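Local coordinates for protein computational Design of Enzyme (Synthetic construct, PDB 3TP4) that is a computationally designed enzyme on a glycosidase-like TIM-barrel scaffold, probably made to carry an activated serine in a catalytic triad, at residues A[85-90]-A[148-153]; A[306-311]-A[349-354]. All coordinates share one frame; numbering follows the deposited sequence.

Contact 1 (A[85-90]-A[148-153])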
ATOM      1  N   ASN A  85       3.245   9.652  24.411  1.00 69.98           N
ATOM      2  CA  ASN A  85       1.854   9.217  24.429  1.00 64.81           C
ATOM      3  C   ASN A  85       1.674   7.709  24.557  1.00 56.45           C
ATOM      4  O   ASN A  85       2.579   6.937  24.249  1.00 52.64           O
ATOM      5  CB  ASN A  85       1.134   9.694  23.163  1.00 69.05           C
ATOM      6  CG  ASN A  85       0.735  11.154  23.228  1.00 79.77           C
ATOM      7  OD1 ASN A  85       1.379  11.960  23.900  1.00 84.64           O
ATOM      8  ND2 ASN A  85      -0.341  11.504  22.527  1.00 79.71           N
ATOM      9  N   THR A  86       0.493   7.293  25.009  1.00 54.66           N
ATOM     10  CA  THR A  86       0.098   5.899  24.873  1.00 58.24           C
ATOM     11  C   THR A  86      -0.213   5.658  23.392  1.00 61.53           C
ATOM     12  O   THR A  86      -0.661   6.567  22.684  1.00 55.80           O
ATOM     13  CB  THR A  86      -1.135   5.546  25.743  1.00 62.68           C
ATOM     14  OG1 THR A  86      -2.340   5.945  25.080  1.00 59.99           O
ATOM     15  CG2 THR A  86      -1.059   6.236  27.099  1.00 68.13           C
ATOM     16  N   ARG A  87       0.046   4.448  22.915  1.00 58.87           N
ATOM     17  CA  ARG A  87      -0.301   4.112  21.544  1.00 61.90           C
ATOM     18  C   ARG A  87      -1.778   4.416  21.285  1.00 63.78           C
ATOM     19  O   ARG A  87      -2.143   4.879  20.202  1.00 61.46           O
ATOM     20  CB  ARG A  87       0.045   2.653  21.228  1.00 58.64           C
ATOM     21  CG  ARG A  87       1.455   2.473  20.670  1.00 61.74           C
ATOM     22  CD  ARG A  87       1.811   1.005  20.445  1.00 69.37           C
ATOM     23  NE  ARG A  87       3.118   0.849  19.808  1.00 74.62           N
ATOM     24  CZ  ARG A  87       3.303   0.392  18.572  1.00 84.66           C
ATOM     25  NH1 ARG A  87       2.265   0.024  17.826  1.00 84.38           N
ATOM     26  NH2 ARG A  87       4.532   0.293  18.079  1.00 89.15           N
ATOM     27  N   ASP A  88      -2.618   4.187  22.293  1.00 57.17           N
ATOM     28  CA  ASP A  88      -4.053   4.421  22.159  1.00 60.15           C
ATOM     29  C   ASP A  88      -4.410   5.885  21.897  1.00 63.94           C
ATOM     30  O   ASP A  88      -5.414   6.175  21.241  1.00 62.16           O
ATOM     31  CB  ASP A  88      -4.807   3.920  23.391  1.00 65.90           C
ATOM     32  CG  ASP A  88      -4.857   2.411  23.465  1.00 75.21           C
ATOM     33  OD1 ASP A  88      -4.054   1.827  24.225  1.00 78.86           O
ATOM     34  OD2 ASP A  88      -5.695   1.811  22.756  1.00 73.50           O
ATOM     35  N   GLU A  89      -3.604   6.808  22.412  1.00 59.12           N
ATOM     36  CA  GLU A  89      -3.907   8.223  22.233  1.00 62.81           C
ATOM     37  C   GLU A  89      -3.254   8.783  20.973  1.00 55.34           C
ATOM     38  O   GLU A  89      -3.807   9.673  20.325  1.00 52.61           O
ATOM     39  CB  GLU A  89      -3.561   9.047  23.478  1.00 68.22           C
ATOM     40  CG  GLU A  89      -2.130   8.933  23.969  1.00 73.15           C
ATOM     41  CD  GLU A  89      -1.975   9.448  25.396  1.00 77.57           C
ATOM     42  OE1 GLU A  89      -2.999   9.540  26.108  1.00 74.64           O
ATOM     43  OE2 GLU A  89      -0.836   9.765  25.802  1.00 80.58           O
ATOM     44  N   ASN A  90      -2.084   8.256  20.630  1.00 47.22           N
ATOM     45  CA  ASN A  90      -1.514   8.516  19.316  1.00 52.15           C
ATOM     46  C   ASN A  90      -2.490   8.055  18.233  1.00 50.45           C
ATOM     47  O   ASN A  90      -2.634   8.709  17.197  1.00 51.28           O
ATOM     48  CB  ASN A  90      -0.153   7.841  19.153  1.00 46.26           C
ATOM     49  CG  ASN A  90       0.986   8.694  19.680  1.00 50.67           C
ATOM     50  OD1 ASN A  90       0.814   9.881  19.952  1.00 49.18           O
ATOM     51  ND2 ASN A  90       2.165   8.096  19.806  1.00 53.70           N
ATOM     52  N   LEU A 148      -0.396  -5.011  13.665  1.00 30.34           N
ATOM     53  CA  LEU A 148      -1.646  -5.035  12.902  1.00 29.52           C
ATOM     54  C   LEU A 148      -2.886  -4.738  13.758  1.00 34.27           C
ATOM     55  O   LEU A 148      -3.802  -4.038  13.312  1.00 28.23           O
ATOM     56  CB  LEU A 148      -1.805  -6.366  12.150  1.00 24.42           C
ATOM     57  CG  LEU A 148      -0.730  -6.652  11.089  1.00 28.58           C
ATOM     58  CD1 LEU A 148      -0.917  -8.011  10.414  1.00 27.21           C
ATOM     59  CD2 LEU A 148      -0.726  -5.556  10.045  1.00 32.90           C
ATOM     60  N   ASP A 149      -2.930  -5.276  14.974  1.00 33.55           N
ATOM     61  CA  ASP A 149      -4.026  -4.961  15.898  1.00 28.74           C
ATOM     62  C   ASP A 149      -4.204  -3.446  16.060  1.00 32.62           C
ATOM     63  O   ASP A 149      -5.327  -2.935  16.079  1.00 35.25           O
ATOM     64  CB  ASP A 149      -3.777  -5.583  17.280  1.00 33.86           C
ATOM     65  CG  ASP A 149      -3.961  -7.108  17.296  1.00 37.81           C
ATOM     66  OD1 ASP A 149      -4.690  -7.647  16.431  1.00 34.19           O
ATOM     67  OD2 ASP A 149      -3.378  -7.761  18.191  1.00 36.01           O
ATOM     68  N   ASP A 150      -3.089  -2.739  16.216  1.00 27.69           N
ATOM     69  CA  ASP A 150      -3.114  -1.290  16.343  1.00 29.06           C
ATOM     70  C   ASP A 150      -3.688  -0.658  15.078  1.00 36.06           C
ATOM     71  O   ASP A 150      -4.461   0.299  15.137  1.00 34.93           O
ATOM     72  CB  ASP A 150      -1.700  -0.762  16.594  1.00 32.78           C
ATOM     73  CG  ASP A 150      -1.239  -0.989  18.023  1.00 43.98           C
ATOM     74  OD1 ASP A 150      -2.105  -1.221  18.894  1.00 39.99           O
ATOM     75  OD2 ASP A 150      -0.014  -0.927  18.274  1.00 48.50           O
ATOM     76  N   ILE A 151      -3.312  -1.198  13.926  1.00 33.64           N
ATOM     77  CA  ILE A 151      -3.825  -0.672  12.666  1.00 29.10           C
ATOM     78  C   ILE A 151      -5.329  -0.908  12.588  1.00 27.70           C
ATOM     79  O   ILE A 151      -6.085  -0.039  12.144  1.00 30.66           O
ATOM     80  CB  ILE A 151      -3.074  -1.291  11.457  1.00 34.65           C
ATOM     81  CG1 ILE A 151      -1.642  -0.738  11.411  1.00 36.11           C
ATOM     82  CG2 ILE A 151      -3.814  -1.010  10.140  1.00 26.45           C
ATOM     83  CD1 ILE A 151      -0.739  -1.434  10.408  1.00 36.16           C
ATOM     84  N   ALA A 152      -5.772  -2.081  13.036  1.00 29.52           N
ATOM     85  CA  ALA A 152      -7.198  -2.379  13.050  1.00 33.40           C
ATOM     86  C   ALA A 152      -7.928  -1.394  13.979  1.00 36.08           C
ATOM     87  O   ALA A 152      -9.051  -0.962  13.699  1.00 32.43           O
ATOM     88  CB  ALA A 152      -7.442  -3.824  13.482  1.00 32.59           C
ATOM     89  N   GLU A 153      -7.277  -1.040  15.081  1.00 33.99           N
ATOM     90  CA  GLU A 153      -7.829  -0.059  16.021  1.00 37.12           C
ATOM     91  C   GLU A 153      -8.004   1.295  15.339  1.00 34.13           C
ATOM     92  O   GLU A 153      -9.023   1.964  15.498  1.00 35.39           O
ATOM     93  CB  GLU A 153      -6.887   0.097  17.219  1.00 42.50           C
ATOM     94  CG  GLU A 153      -6.996  -1.009  18.253  1.00 62.99           C
ATOM     95  CD  GLU A 153      -8.220  -0.855  19.135  1.00 78.08           C
ATOM     96  OE1 GLU A 153      -8.974   0.123  18.935  1.00 78.59           O
ATOM     97  OE2 GLU A 153      -8.427  -1.706  20.027  1.00 86.89           O
TER
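Two outer helices of a TIM-type barrel, 87-104 and 141-157, are joined at the protein surface by a salt bridge from Arg87, in the first turn of its helix, to Asp150. Arg87 runs out extended from CG to NE and crosses the aspartate side chain at about a right angle. The bridge has a single prong: Arg87 NH1 donates to Asp150 OD2, modelled at 2.5 Å, a length that is doubtful in detail, and the N-H...O angle of 136° is bent. The donor approaches that oxygen nearly head-on from beyond the CG-OD2 bond, and the guanidinium and carboxylate planes stand 31° apart, so the groups do not settle into a flat, paired fork. Asp150 CG sits beside its backbone N and anti to the carbonyl carbon (chi1 -76°), which brings OD2 to the arginine. Asp88 and Glu153 put further carboxylates near Asp150, with Asp88 OD2 5.2 Å from Glu153 OE2, like charges that would probably disfavour each other. Just before Arg87, the helix start is fixed by two reciprocal bonds: Thr86 OG1 accepts from Glu89 N at 3.1 Å, while Glu89 OE2, met from above its carboxylate plane, accepts from Thr86 N at 2.9 Å. Such an exchange is the capping box of a helix N terminus, set here beside an interhelical salt bridge on the barrel's outer layer.

Contact 2 (A[306-311]-A[349-354])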
ATOM      1  N   ALA A 306       4.186  15.916 -19.248  1.00 25.85           N
ATOM      2  CA  ALA A 306       4.566  14.613 -19.810  1.00 29.63           C
ATOM      3  C   ALA A 306       3.463  13.590 -19.578  1.00 32.85           C
ATOM      4  O   ALA A 306       3.129  12.791 -20.463  1.00 29.11           O
ATOM      5  CB  ALA A 306       5.863  14.130 -19.190  1.00 31.02           C
ATOM      6  N   ILE A 307       2.901  13.608 -18.375  1.00 28.17           N
ATOM      7  CA  ILE A 307       1.815  12.697 -18.030  1.00 24.22           C
ATOM      8  C   ILE A 307       0.605  13.010 -18.912  1.00 31.56           C
ATOM      9  O   ILE A 307       0.050  12.121 -19.568  1.00 28.85           O
ATOM     10  CB  ILE A 307       1.421  12.852 -16.541  1.00 26.32           C
ATOM     11  CG1 ILE A 307       2.571  12.405 -15.634  1.00 27.35           C
ATOM     12  CG2 ILE A 307       0.156  12.076 -16.223  1.00 29.06           C
ATOM     13  CD1 ILE A 307       2.283  12.557 -14.141  1.00 23.55           C
ATOM     14  N   LYS A 308       0.210  14.285 -18.939  1.00 27.86           N
ATOM     15  CA  LYS A 308      -0.987  14.695 -19.669  1.00 30.52           C
ATOM     16  C   LYS A 308      -0.890  14.347 -21.148  1.00 34.60           C
ATOM     17  O   LYS A 308      -1.876  13.947 -21.761  1.00 34.59           O
ATOM     18  CB  LYS A 308      -1.234  16.195 -19.498  1.00 33.00           C
ATOM     19  CG  LYS A 308      -1.644  16.585 -18.096  1.00 32.15           C
ATOM     20  CD  LYS A 308      -1.669  18.086 -17.918  1.00 28.07           C
ATOM     21  CE  LYS A 308      -2.684  18.730 -18.833  1.00 30.66           C
ATOM     22  NZ  LYS A 308      -2.879  20.182 -18.505  1.00 36.12           N
ATOM     23  N   ALA A 309       0.305  14.487 -21.710  1.00 37.24           N
ATOM     24  CA  ALA A 309       0.521  14.254 -23.134  1.00 35.58           C
ATOM     25  C   ALA A 309       0.327  12.800 -23.557  1.00 39.78           C
ATOM     26  O   ALA A 309       0.287  12.512 -24.747  1.00 34.85           O
ATOM     27  CB  ALA A 309       1.903  14.739 -23.547  1.00 37.80           C
ATOM     28  N   ASP A 310       0.210  11.886 -22.596  1.00 30.54           N
ATOM     29  CA  ASP A 310       0.063  10.470 -22.922  1.00 28.25           C
ATOM     30  C   ASP A 310      -1.284   9.930 -22.455  1.00 33.16           C
ATOM     31  O   ASP A 310      -1.561   9.901 -21.254  1.00 32.49           O
ATOM     32  CB  ASP A 310       1.188   9.663 -22.266  1.00 35.30           C
ATOM     33  CG  ASP A 310       1.298   8.258 -22.821  1.00 38.60           C
ATOM     34  OD1 ASP A 310       0.413   7.425 -22.536  1.00 31.27           O
ATOM     35  OD2 ASP A 310       2.277   7.992 -23.549  1.00 41.00           O
ATOM     36  N   PRO A 311      -2.122   9.470 -23.398  1.00 30.68           N
ATOM     37  CA  PRO A 311      -3.484   9.086 -23.011  1.00 29.90           C
ATOM     38  C   PRO A 311      -3.534   7.855 -22.109  1.00 32.68           C
ATOM     39  O   PRO A 311      -4.559   7.594 -21.479  1.00 36.17           O
ATOM     40  CB  PRO A 311      -4.175   8.806 -24.356  1.00 40.14           C
ATOM     41  CG  PRO A 311      -3.058   8.574 -25.331  1.00 41.59           C
ATOM     42  CD  PRO A 311      -1.909   9.413 -24.856  1.00 36.34           C
ATOM     43  N   ASP A 349      -3.301  24.067 -12.734  1.00 22.32           N
ATOM     44  CA  ASP A 349      -3.626  23.301 -13.936  1.00 26.16           C
ATOM     45  C   ASP A 349      -4.954  22.590 -13.707  1.00 25.79           C
ATOM     46  O   ASP A 349      -5.199  22.071 -12.617  1.00 24.84           O
ATOM     47  CB  ASP A 349      -2.527  22.279 -14.224  1.00 26.77           C
ATOM     48  CG  ASP A 349      -2.643  21.679 -15.612  1.00 29.92           C
ATOM     49  OD1 ASP A 349      -3.572  20.876 -15.832  1.00 29.48           O
ATOM     50  OD2 ASP A 349      -1.802  22.004 -16.473  1.00 26.95           O
ATOM     51  N   PRO A 350      -5.816  22.561 -14.727  1.00 30.06           N
ATOM     52  CA  PRO A 350      -7.124  21.915 -14.564  1.00 32.29           C
ATOM     53  C   PRO A 350      -7.002  20.411 -14.364  1.00 29.36           C
ATOM     54  O   PRO A 350      -7.907  19.783 -13.814  1.00 28.84           O
ATOM     55  CB  PRO A 350      -7.839  22.208 -15.892  1.00 38.97           C
ATOM     56  CG  PRO A 350      -7.074  23.327 -16.519  1.00 46.54           C
ATOM     57  CD  PRO A 350      -5.661  23.188 -16.050  1.00 39.01           C
ATOM     58  N   PHE A 351      -5.901  19.818 -14.805  1.00 25.15           N
ATOM     59  CA  PHE A 351      -5.804  18.374 -14.703  1.00 23.52           C
ATOM     60  C   PHE A 351      -5.542  17.900 -13.263  1.00 26.67           C
ATOM     61  O   PHE A 351      -5.927  16.796 -12.901  1.00 27.92           O
ATOM     62  CB  PHE A 351      -4.783  17.804 -15.711  1.00 22.51           C
ATOM     63  CG  PHE A 351      -4.844  16.300 -15.846  1.00 29.61           C
ATOM     64  CD1 PHE A 351      -5.877  15.697 -16.546  1.00 32.42           C
ATOM     65  CD2 PHE A 351      -3.874  15.494 -15.273  1.00 27.62           C
ATOM     66  CE1 PHE A 351      -5.943  14.319 -16.666  1.00 33.31           C
ATOM     67  CE2 PHE A 351      -3.941  14.119 -15.379  1.00 28.91           C
ATOM     68  CZ  PHE A 351      -4.973  13.528 -16.082  1.00 31.73           C
ATOM     69  N   THR A 352      -4.923  18.737 -12.430  1.00 25.73           N
ATOM     70  CA  THR A 352      -4.665  18.349 -11.037  1.00 24.18           C
ATOM     71  C   THR A 352      -5.832  18.674 -10.118  1.00 27.35           C
ATOM     72  O   THR A 352      -6.324  19.799 -10.121  1.00 29.14           O
ATOM     73  CB  THR A 352      -3.394  19.027 -10.468  1.00 22.20           C
ATOM     74  OG1 THR A 352      -3.510  20.453 -10.615  1.00 25.07           O
ATOM     75  CG2 THR A 352      -2.142  18.515 -11.211  1.00 20.50           C
ATOM     76  N   LEU A 353      -6.260  17.696  -9.320  1.00 23.17           N
ATOM     77  CA  LEU A 353      -7.416  17.899  -8.454  1.00 27.45           C
ATOM     78  C   LEU A 353      -7.005  18.091  -7.009  1.00 28.70           C
ATOM     79  O   LEU A 353      -6.154  17.371  -6.484  1.00 23.23           O
ATOM     80  CB  LEU A 353      -8.414  16.746  -8.566  1.00 26.90           C
ATOM     81  CG  LEU A 353      -8.984  16.526  -9.975  1.00 32.61           C
ATOM     82  CD1 LEU A 353      -9.887  15.301 -10.025  1.00 34.19           C
ATOM     83  CD2 LEU A 353      -9.734  17.756 -10.437  1.00 36.79           C
ATOM     84  N   PHE A 354      -7.619  19.081  -6.377  1.00 24.72           N
ATOM     85  CA  PHE A 354      -7.394  19.347  -4.967  1.00 28.83           C
ATOM     86  C   PHE A 354      -8.696  19.110  -4.196  1.00 27.56           C
ATOM     87  O   PHE A 354      -9.718  18.766  -4.796  1.00 28.93           O
ATOM     88  CB  PHE A 354      -6.831  20.759  -4.801  1.00 26.46           C
ATOM     89  CG  PHE A 354      -5.391  20.872  -5.224  1.00 27.63           C
ATOM     90  CD1 PHE A 354      -5.024  20.654  -6.552  1.00 24.91           C
ATOM     91  CD2 PHE A 354      -4.402  21.161  -4.296  1.00 23.32           C
ATOM     92  CE1 PHE A 354      -3.703  20.734  -6.950  1.00 26.20           C
ATOM     93  CE2 PHE A 354      -3.077  21.238  -4.680  1.00 24.67           C
ATOM     94  CZ  PHE A 354      -2.720  21.020  -6.012  1.00 27.67           C
TER
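The ring of Phe351 is met obliquely by the aliphatic stem of Lys308, whose CG lies 3.8 Å from Phe351 CD2, and the two side chains slide past each other in opposite directions. Leu304, Ile32 and Ser314 also touch this phenylalanine. The other flat group, the Asp349 carboxylate, takes the ammonium on both oxygens: Lys308 NZ donates to Asp349 OD1 by its syn lone pair, the one on the side of OD2, at 2.8 Å. A second, weak bond runs from Lys308 NZ to Asp349 OD2 at 2.9 Å. Lys308 CD lies 3.8 Å from Phe351 CB, and the bend at chi3 (62°) then turns CE and NZ toward the Asp349 carboxylate. The anti lone pair of Asp349 OD1 is used as well, accepting from Phe351 N at 2.8 Å in a nearly straight bond (164°). This is an Asx turn, formed as the chain leaves helix 340-348 and heads into strand 352-353, which runs parallel to barrel strand 32-37. With one oxygen gripped from two directions, the carboxylate is held against rotation, and the turn sets the acid facing Lys308. Were Lys308 an alanine, the Asp349 carboxylate would probably be left without its cationic mate and the Phe351 ring would lose the methylene chain beside it.

From the N terminus, the chain first completes strands 32-37 and 66-70 before contact 1 opens at the start of helix 87-104. Contact 1 closes a loop of 57 residues that includes strand 107-113 and helix 130-134, tying helix 87-104 to helix 141-157. The barrel then continues through strands 168-174, 213-217 and 242-249 before contact 2 opens at residues 306-311. Its loop of 37 residues, holding strand 318-321 and helix 340-348, ends at strand 352-353 beside the early strand 32-37. The two loops follow in series, neither nested nor crossed. Contacts 1 and 2 lie on opposite sides of the chain's centre, and the centres of contact 1 and contact 2 are about 37 Å apart.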